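PDB 4MUV: cyclic nucleotide-gated potassium channel mll3241 from Mesorhizobium loti, which forms a homotetrameric potassium channel of the cell membrane that is activated by cAMP, which binds to the cytoplasmic domain modelled here. Local coordinates for residues 122-125 / 126-130. The protein carries 3 engineered substitutions. Sequence-based numbering, arbitrary orientation.
Sequences PEIA and EIFRK
Ile124 and Phe128, one helical turn apart, run side by side in the same direction, and the isoleucine methyl CG2 presses on the phenyl ring, 3.3 Å from Phe128 CE2. That methyl is placed by the first torsion of Ile124 (chi1 -78°), which turns CG1 toward the backbone N and leaves CG2 trans to it, leaning along the helix to the ring. One residue earlier, and so further round the helix, Glu123 and Ile127 pair more loosely, with Ile127 CD1 4.1 Å from Glu123 CG; the extended glutamate chain carries its carboxylate outward.

Under these side chains runs the regular i to i+4 ladder of an alpha-helix. Its straightest rung joins Phe128 N to Ile124 O at 3.0 Å (N-H...O 164°), tying together the backbones of the two residues whose side chains touch. On the exposed flank, Arg129 grips the Glu126 conformer modelled here, one of two, side-on: NE reaches Glu126 OE1 at 2.9 Å and NH2 reaches Glu126 OE2 at 2.6 Å. Both oxygens lie close to the guanidinium plane, yet the nitrogens approach from above the carboxylate. With the Glu126 chain bent at chi2 (71°), the carboxylate lies forward along the helix, beside Arg129; Lys130 NZ adds a long salt bridge to Glu126 OE2.

Helix 122-139, the C-terminal helix of the cyclic nucleotide-binding domain, also carries Arg135 of the ligand pocket, and the side chain of Phe128 is about 8 Å from the bound cyclic GMP. Its buried face packs through Ile124, Ala125 and Phe128 on helix 111-120, while Phe128 also meets Phe82 edge-to-face and touches Met59 and Phe61 of strand 58-64.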
loop_
_atom_site.group_PDB
_atom_site.type_symbol
_atom_site.label_atom_id
_atom_site.label_comp_id
_atom_site.label_asym_id
_atom_site.label_seq_id
_atom_site.Cartn_x
_atom_site.Cartn_y
_atom_site.Cartn_z
ATOM N N PRO A 122 8.645 13.242 7.385
ATOM C CA PRO A 122 7.472 13.809 8.067
ATOM C C PRO A 122 6.317 14.121 7.138
ATOM O O PRO A 122 5.155 13.906 7.526
ATOM C CB PRO A 122 8.013 15.104 8.691
ATOM C CG PRO A 122 9.401 15.278 8.184
ATOM C CD PRO A 122 9.887 13.964 7.722
ATOM N N GLU A 123 6.613 14.587 5.932
ATOM C CA GLU A 123 5.571 14.909 4.966
ATOM C C GLU A 123 4.760 13.661 4.679
ATOM O O GLU A 123 3.533 13.703 4.654
ATOM C CB GLU A 123 6.149 15.470 3.656
ATOM C CG GLU A 123 5.072 15.750 2.601
ATOM C CD GLU A 123 5.599 16.440 1.354
ATOM O OE1 GLU A 123 6.821 16.653 1.254
ATOM O OE2 GLU A 123 4.776 16.769 0.470
ATOM N N ILE A 124 5.445 12.547 4.469
ATOM C CA ILE A 124 4.745 11.340 4.075
ATOM C C ILE A 124 3.998 10.743 5.266
ATOM O O ILE A 124 2.861 10.278 5.127
ATOM C CB ILE A 124 5.691 10.327 3.387
ATOM C CG1 ILE A 124 5.938 10.759 1.929
ATOM C CG2 ILE A 124 5.125 8.914 3.432
ATOM C CD1 ILE A 124 6.898 9.883 1.186
ATOM N N ALA A 125 4.618 10.774 6.445
ATOM C CA ALA A 125 3.961 10.262 7.639
ATOM C C ALA A 125 2.641 10.985 7.846
ATOM O O ALA A 125 1.633 10.366 8.204
ATOM C CB ALA A 125 4.832 10.455 8.835
ATOM N N GLU A 126 2.632 12.298 7.630
ATOM C CA GLU A 126 1.422 13.099 7.791
ATOM C C GLU A 126 0.372 12.772 6.739
ATOM O O GLU A 126 -0.823 12.744 7.041
ATOM C CB GLU A 126 1.760 14.597 7.757
ATOM C CG GLU A 126 0.585 15.519 8.112
ATOM C CD GLU A 126 0.201 15.458 9.586
ATOM O OE1 GLU A 126 0.656 14.541 10.301
ATOM O OE2 GLU A 126 -0.557 16.340 10.040
ATOM N N ILE A 127 0.815 12.535 5.500
ATOM C CA ILE A 127 -0.129 12.116 4.459
ATOM C C ILE A 127 -0.807 10.808 4.859
ATOM O O ILE A 127 -2.025 10.674 4.716
ATOM C CB ILE A 127 0.535 11.992 3.087
ATOM C CG1 ILE A 127 0.846 13.398 2.569
ATOM C CG2 ILE A 127 -0.354 11.232 2.090
ATOM C CD1 ILE A 127 1.865 13.431 1.455
ATOM N N PHE A 128 -0.054 9.845 5.381
ATOM C CA PHE A 128 -0.674 8.581 5.811
ATOM C C PHE A 128 -1.660 8.826 6.963
ATOM O O PHE A 128 -2.761 8.278 6.982
ATOM C CB PHE A 128 0.390 7.573 6.248
ATOM C CG PHE A 128 1.208 6.981 5.124
ATOM C CD1 PHE A 128 0.639 6.606 3.933
ATOM C CD2 PHE A 128 2.572 6.817 5.281
ATOM C CE1 PHE A 128 1.407 6.043 2.949
ATOM C CE2 PHE A 128 3.337 6.250 4.301
ATOM C CZ PHE A 128 2.755 5.870 3.125
ATOM N N ARG A 129 -1.249 9.650 7.924
ATOM C CA ARG A 129 -2.070 9.900 9.101
ATOM C C ARG A 129 -3.388 10.563 8.666
ATOM O O ARG A 129 -4.475 10.177 9.125
ATOM C CB ARG A 129 -1.326 10.776 10.125
ATOM C CG ARG A 129 -2.068 10.930 11.477
ATOM C CD ARG A 129 -1.383 11.911 12.430
ATOM N NE ARG A 129 -1.440 13.281 11.924
ATOM C CZ ARG A 129 -2.503 14.075 11.998
ATOM N NH1 ARG A 129 -3.624 13.664 12.571
ATOM N NH2 ARG A 129 -2.440 15.295 11.490
ATOM N N LYS A 130 -3.303 11.550 7.779
ATOM C CA LYS A 130 -4.508 12.235 7.308
ATOM C C LYS A 130 -5.386 11.358 6.425
ATOM O O LYS A 130 -6.601 11.447 6.483
ATOM C CB LYS A 130 -4.151 13.533 6.605
ATOM C CG LYS A 130 -3.659 14.593 7.565
ATOM C CD LYS A 130 -3.308 15.876 6.841
ATOM C CE LYS A 130 -2.776 16.904 7.811
ATOM N NZ LYS A 130 -2.239 18.115 7.133
#